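Side-chain contacts in probable zinc protease PqqL (Escherichia coli, PDB 6OFT), which probably acts as a zinc metalloendopeptidase of the M16 family in the periplasm, this chain being the first half of the protein: residues 281-286 with 419-424; 379-384 with 393-398. All blocks are in the same frame, centred on the assembly; numbering follows the deposited sequence.

Interaction 1: 281-286 with 419-424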
loop_
_atom_site.group_PDB
_atom_site.type_symbol
_atom_site.label_atom_id
_atom_site.label_comp_id
_atom_site.label_asym_id
_atom_site.label_seq_id
_atom_site.Cartn_x
_atom_site.Cartn_y
_atom_site.Cartn_z
ATOM N N SER A 281 -15.236 3.472 -2.279
ATOM C CA SER A 281 -14.846 2.639 -3.415
ATOM C C SER A 281 -15.852 2.772 -4.558
ATOM O O SER A 281 -15.455 2.834 -5.722
ATOM C CB SER A 281 -14.743 1.180 -2.979
ATOM O OG SER A 281 -14.455 0.330 -4.076
ATOM N N MET A 282 -17.153 2.820 -4.223
ATOM C CA MET A 282 -18.210 2.963 -5.217
ATOM C C MET A 282 -18.259 4.350 -5.808
ATOM O O MET A 282 -18.440 4.449 -7.013
ATOM C CB MET A 282 -19.558 2.522 -4.679
ATOM C CG MET A 282 -19.706 1.027 -4.797
ATOM S SD MET A 282 -21.266 0.458 -4.187
ATOM C CE MET A 282 -20.931 -1.252 -4.098
ATOM N N LEU A 283 -18.022 5.409 -4.990
ATOM C CA LEU A 283 -17.968 6.795 -5.479
ATOM C C LEU A 283 -16.854 6.938 -6.508
ATOM O O LEU A 283 -17.063 7.550 -7.554
ATOM C CB LEU A 283 -17.776 7.801 -4.335
ATOM C CG LEU A 283 -19.021 8.208 -3.538
ATOM C CD1 LEU A 283 -18.652 9.127 -2.415
ATOM C CD2 LEU A 283 -20.082 8.892 -4.424
ATOM N N VAL A 284 -15.690 6.312 -6.223
ATOM C CA VAL A 284 -14.489 6.270 -7.067
ATOM C C VAL A 284 -14.831 5.538 -8.373
ATOM O O VAL A 284 -14.614 6.094 -9.457
ATOM C CB VAL A 284 -13.286 5.640 -6.279
ATOM C CG1 VAL A 284 -12.229 5.032 -7.199
ATOM C CG2 VAL A 284 -12.658 6.648 -5.323
ATOM N N GLN A 285 -15.424 4.331 -8.271
ATOM C CA GLN A 285 -15.805 3.549 -9.445
ATOM C C GLN A 285 -16.845 4.254 -10.323
ATOM O O GLN A 285 -16.712 4.229 -11.545
ATOM C CB GLN A 285 -16.293 2.139 -9.073
ATOM C CG GLN A 285 -16.568 1.277 -10.326
ATOM C CD GLN A 285 -16.768 -0.190 -10.055
ATOM O OE1 GLN A 285 -16.509 -0.687 -8.955
ATOM N NE2 GLN A 285 -17.223 -0.919 -11.073
ATOM N N LEU A 286 -17.867 4.873 -9.710
ATOM C CA LEU A 286 -18.923 5.566 -10.449
ATOM C C LEU A 286 -18.357 6.731 -11.266
ATOM O O LEU A 286 -18.737 6.897 -12.427
ATOM C CB LEU A 286 -20.038 6.015 -9.502
ATOM C CG LEU A 286 -21.005 4.924 -9.013
ATOM C CD1 LEU A 286 -21.675 5.348 -7.735
ATOM C CD2 LEU A 286 -22.062 4.598 -10.061
ATOM N N GLU A 419 -25.034 11.966 0.039
ATOM C CA GLU A 419 -24.629 12.494 1.340
ATOM C C GLU A 419 -23.108 12.497 1.473
ATOM O O GLU A 419 -22.533 13.524 1.856
ATOM C CB GLU A 419 -25.248 11.678 2.475
ATOM C CG GLU A 419 -25.285 12.434 3.791
ATOM C CD GLU A 419 -25.190 11.552 5.016
ATOM O OE1 GLU A 419 -25.918 10.535 5.085
ATOM O OE2 GLU A 419 -24.385 11.885 5.914
ATOM N N LYS A 420 -22.465 11.360 1.131
ATOM C CA LYS A 420 -21.021 11.169 1.184
ATOM C C LYS A 420 -20.286 12.066 0.193
ATOM O O LYS A 420 -19.210 12.595 0.526
ATOM C CB LYS A 420 -20.659 9.698 0.951
ATOM C CG LYS A 420 -20.517 8.906 2.230
ATOM C CD LYS A 420 -19.115 8.321 2.359
ATOM C CE LYS A 420 -19.010 7.162 3.325
ATOM N NZ LYS A 420 -19.567 7.473 4.672
ATOM N N TRP A 421 -20.859 12.237 -1.022
ATOM C CA TRP A 421 -20.309 13.126 -2.042
ATOM C C TRP A 421 -20.338 14.585 -1.556
ATOM O O TRP A 421 -19.338 15.297 -1.691
ATOM C CB TRP A 421 -21.063 13.007 -3.363
ATOM C CG TRP A 421 -20.464 13.870 -4.437
ATOM C CD1 TRP A 421 -20.876 15.117 -4.819
ATOM C CD2 TRP A 421 -19.308 13.566 -5.226
ATOM N NE1 TRP A 421 -20.068 15.592 -5.823
ATOM C CE2 TRP A 421 -19.085 14.668 -6.083
ATOM C CE3 TRP A 421 -18.493 12.424 -5.362
ATOM C CZ2 TRP A 421 -18.065 14.675 -7.046
ATOM C CZ3 TRP A 421 -17.458 12.451 -6.284
ATOM C CH2 TRP A 421 -17.249 13.569 -7.109
ATOM N N GLN A 422 -21.475 15.029 -0.991
ATOM C CA GLN A 422 -21.578 16.389 -0.463
ATOM C C GLN A 422 -20.575 16.632 0.670
ATOM O O GLN A 422 -19.987 17.714 0.735
ATOM C CB GLN A 422 -23.007 16.729 -0.035
ATOM C CG GLN A 422 -23.270 18.232 -0.062
ATOM C CD GLN A 422 -24.480 18.622 0.738
ATOM O OE1 GLN A 422 -24.382 18.934 1.923
ATOM N NE2 GLN A 422 -25.642 18.621 0.108
ATOM N N GLN A 423 -20.348 15.627 1.534
ATOM C CA GLN A 423 -19.369 15.719 2.629
ATOM C C GLN A 423 -17.933 15.834 2.103
ATOM O O GLN A 423 -17.167 16.670 2.594
ATOM C CB GLN A 423 -19.499 14.527 3.574
ATOM C CG GLN A 423 -20.721 14.621 4.480
ATOM C CD GLN A 423 -21.046 13.307 5.149
ATOM O OE1 GLN A 423 -20.583 12.238 4.738
ATOM N NE2 GLN A 423 -21.869 13.362 6.192
ATOM N N LEU A 424 -17.611 15.022 1.107
ATOM C CA LEU A 424 -16.274 15.011 0.468
ATOM C C LEU A 424 -16.031 16.361 -0.201
ATOM O O LEU A 424 -14.983 16.882 -0.033
ATOM C CB LEU A 424 -16.186 13.898 -0.571
ATOM C CG LEU A 424 -14.908 13.866 -1.400
ATOM C CD1 LEU A 424 -13.710 13.530 -0.545
ATOM C CD2 LEU A 424 -15.015 12.893 -2.546
#
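Leu283 meets helix 414-425 with both of its methyl groups, one on Lys420 and one on Trp421. Its CG lies anti to the carbonyl carbon (chi1 -81°), which sends the forked end of the side chain out to the other helix. CD2 comes to 4.0 Å from CE3 of Trp421, on the benzo part of the indole, approaching the ring obliquely. CD1 lies 4.0 Å from CB of Lys420 and 4.1 Å from the backbone N of Trp421, so this methyl rests against the start of the lysine side chain and the adjoining backbone. These van der Waals touches are the close part of the contact, and Leu283 and Trp421 are both buried. The indole is also held from beyond the pair: its NE1 is hydrogen-bonded to Asp346 OD1, which satisfies the one polar atom of a buried ring and should limit its rotation. The Lys420 side is looser. Past CB the chain bends and leads away from Leu283; Lys420 is partly exposed, and its NZ has long, weak ion pairs with Glu276 and Glu279. With 156 Å² buried in all, the two segments meet chiefly through the single side chain of Leu283. Phe350 of a loop also packs on Leu283, while Leu342 and Ile345 of helix 331-348 and Phe322 of strand 317-326 surround Trp421, which thus sits between helix 271-296, helix 331-348 and the five-stranded sheet.

Interaction 2: 379-384 with 393-398; sequences RMLTSR and TPFLSP
Arg384 and Phe395 both carry CG anti to the backbone N, and a bend at chi3 of the arginine (88°) lays its guanidinium over the phenyl ring. The two planes are 19° apart with centres 4.1 Å from each other, a stacked cation-pi arrangement in which Phe395 CE1 sits beneath the middle of the guanidinium, 3.5 Å from Arg384 CZ. The aliphatic part of the arginine follows the same ring, its CG 3.7 Å from Phe395 CE1. While one face of the guanidinium is used this way, its edge is turned to the backbone: NH1 and NH2 of Arg384 both donate to Leu396 O, at 3.1 and 2.8 Å. The carbonyl oxygen lies practically in the guanidinium plane; the NH2 bond is the straighter, at 157°, and the NH1 bond reaches a lone pair in the carbonyl plane. Stack and paired bonds together fix the rotation of the group. Leu381, one turn earlier on the helix, brings CD1 to the ring edge, 3.5 Å from Phe395 CZ. A leucine in place of Arg384 would probably leave Leu396 O without these two donors and Phe395 without its stacked cation, setting the loop freer to shift. Next to this grip, Ser397 stands at the N-cap of helix 398-408, its OG accepting from Glu400 N. The arrangement is a loop connecting two consecutive helices, its exit marked by an N-cap, in which an arginine of helix 378-391 reaches forward to the backbone of the loop that follows its own helix.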
loop_
_atom_site.group_PDB
_atom_site.type_symbol
_atom_site.label_atom_id
_atom_site.label_comp_id
_atom_site.label_asym_id
_atom_site.label_seq_id
_atom_site.Cartn_x
_atom_site.Cartn_y
_atom_site.Cartn_z
ATOM N N ARG A 379 1.733 -14.655 -4.904
ATOM C CA ARG A 379 2.330 -13.397 -4.446
ATOM C C ARG A 379 1.264 -12.398 -3.932
ATOM O O ARG A 379 1.386 -11.896 -2.813
ATOM C CB ARG A 379 3.188 -12.788 -5.577
ATOM C CG ARG A 379 3.677 -11.371 -5.272
ATOM C CD ARG A 379 5.094 -11.096 -5.718
ATOM N NE ARG A 379 5.686 -10.050 -4.877
ATOM C CZ ARG A 379 6.446 -10.281 -3.808
ATOM N NH1 ARG A 379 6.750 -11.527 -3.455
ATOM N NH2 ARG A 379 6.925 -9.269 -3.098
ATOM N N MET A 380 0.221 -12.127 -4.751
ATOM C CA MET A 380 -0.877 -11.213 -4.430
ATOM C C MET A 380 -1.645 -11.676 -3.186
ATOM O O MET A 380 -1.982 -10.861 -2.338
ATOM C CB MET A 380 -1.814 -11.052 -5.641
ATOM C CG MET A 380 -2.979 -10.087 -5.405
ATOM S SD MET A 380 -2.507 -8.437 -4.782
ATOM C CE MET A 380 -1.500 -7.817 -6.191
ATOM N N LEU A 381 -1.904 -12.984 -3.078
ATOM C CA LEU A 381 -2.578 -13.576 -1.925
ATOM C C LEU A 381 -1.702 -13.428 -0.662
ATOM O O LEU A 381 -2.219 -13.051 0.399
ATOM C CB LEU A 381 -2.905 -15.051 -2.233
ATOM C CG LEU A 381 -3.537 -15.881 -1.121
ATOM C CD1 LEU A 381 -4.885 -15.310 -0.681
ATOM C CD2 LEU A 381 -3.684 -17.324 -1.556
ATOM N N THR A 382 -0.377 -13.659 -0.785
ATOM C CA THR A 382 0.545 -13.497 0.361
ATOM C C THR A 382 0.570 -12.030 0.825
ATOM O O THR A 382 0.549 -11.766 2.038
ATOM C CB THR A 382 1.962 -14.041 0.066
ATOM O OG1 THR A 382 1.854 -15.314 -0.559
ATOM C CG2 THR A 382 2.811 -14.184 1.336
ATOM N N SER A 383 0.563 -11.084 -0.147
ATOM C CA SER A 383 0.566 -9.638 0.133
ATOM C C SER A 383 -0.700 -9.203 0.868
ATOM O O SER A 383 -0.606 -8.442 1.829
ATOM C CB SER A 383 0.742 -8.829 -1.154
ATOM O OG SER A 383 1.960 -9.189 -1.782
ATOM N N ARG A 384 -1.891 -9.693 0.418
ATOM C CA ARG A 384 -3.177 -9.367 1.051
ATOM C C ARG A 384 -3.194 -9.842 2.508
ATOM O O ARG A 384 -3.668 -9.119 3.382
ATOM C CB ARG A 384 -4.365 -9.944 0.238
ATOM C CG ARG A 384 -5.732 -9.611 0.846
ATOM C CD ARG A 384 -6.913 -9.737 -0.128
ATOM N NE ARG A 384 -7.489 -11.082 -0.172
ATOM C CZ ARG A 384 -8.444 -11.526 0.645
ATOM N NH1 ARG A 384 -8.917 -10.748 1.614
ATOM N NH2 ARG A 384 -8.918 -12.759 0.512
ATOM N N THR A 393 -6.772 -6.405 10.691
ATOM C CA THR A 393 -8.101 -6.459 10.095
ATOM C C THR A 393 -8.336 -7.879 9.641
ATOM O O THR A 393 -7.394 -8.520 9.171
ATOM C CB THR A 393 -8.269 -5.466 8.934
ATOM O OG1 THR A 393 -7.299 -5.745 7.928
ATOM C CG2 THR A 393 -8.211 -4.004 9.376
ATOM N N PRO A 394 -9.573 -8.393 9.766
ATOM C CA PRO A 394 -9.827 -9.790 9.367
ATOM C C PRO A 394 -9.572 -10.048 7.886
ATOM O O PRO A 394 -9.946 -9.234 7.047
ATOM C CB PRO A 394 -11.297 -10.018 9.751
ATOM C CG PRO A 394 -11.618 -8.932 10.745
ATOM C CD PRO A 394 -10.781 -7.764 10.348
ATOM N N PHE A 395 -8.887 -11.156 7.575
ATOM C CA PHE A 395 -8.598 -11.564 6.197
ATOM C C PHE A 395 -9.804 -12.354 5.695
ATOM O O PHE A 395 -9.968 -13.523 6.042
ATOM C CB PHE A 395 -7.320 -12.404 6.156
ATOM C CG PHE A 395 -6.935 -13.011 4.827
ATOM C CD1 PHE A 395 -6.323 -12.239 3.842
ATOM C CD2 PHE A 395 -7.088 -14.376 4.600
ATOM C CE1 PHE A 395 -5.892 -12.819 2.643
ATOM C CE2 PHE A 395 -6.649 -14.957 3.404
ATOM C CZ PHE A 395 -6.052 -14.175 2.436
ATOM N N LEU A 396 -10.691 -11.685 4.944
ATOM C CA LEU A 396 -11.947 -12.271 4.440
ATOM C C LEU A 396 -11.701 -13.243 3.307
ATOM O O LEU A 396 -10.852 -12.997 2.453
ATOM C CB LEU A 396 -12.924 -11.168 3.966
ATOM C CG LEU A 396 -13.240 -9.989 4.927
ATOM C CD1 LEU A 396 -14.105 -8.947 4.239
ATOM C CD2 LEU A 396 -13.917 -10.458 6.209
ATOM N N SER A 397 -12.447 -14.349 3.288
ATOM C CA SER A 397 -12.333 -15.319 2.204
ATOM C C SER A 397 -13.085 -14.758 0.988
ATOM O O SER A 397 -13.977 -13.918 1.189
ATOM C CB SER A 397 -13.005 -16.624 2.621
ATOM O OG SER A 397 -14.393 -16.452 2.861
ATOM N N PRO A 398 -12.837 -15.267 -0.251
ATOM C CA PRO A 398 -13.671 -14.852 -1.398
ATOM C C PRO A 398 -15.176 -15.059 -1.146
ATOM O O PRO A 398 -15.979 -14.217 -1.552
ATOM C CB PRO A 398 -13.180 -15.762 -2.541
ATOM C CG PRO A 398 -11.775 -16.095 -2.161
ATOM C CD PRO A 398 -11.807 -16.245 -0.672
#

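The two contacts lie far apart, with centres about 25 Å and nearest atoms about 12 Å from each other, and they do not touch. Along the chain interaction 2 is nested within the loop that interaction 1 closes: helix 271-296 comes first, then helix 378-391 and its turn into helix 398-408, and finally helix 414-425. Interaction 1 is a long-range join, with 132 residues between its segments, beside the five-stranded sheet. Interaction 2 is local, spanning a short connection, and its helix packs on strands 31-38 and 199-205 of the six-stranded sheet. The chain thus runs from the second sheet's surroundings to the first and back, passing between the two sheet-containing parts of this M16 fragment.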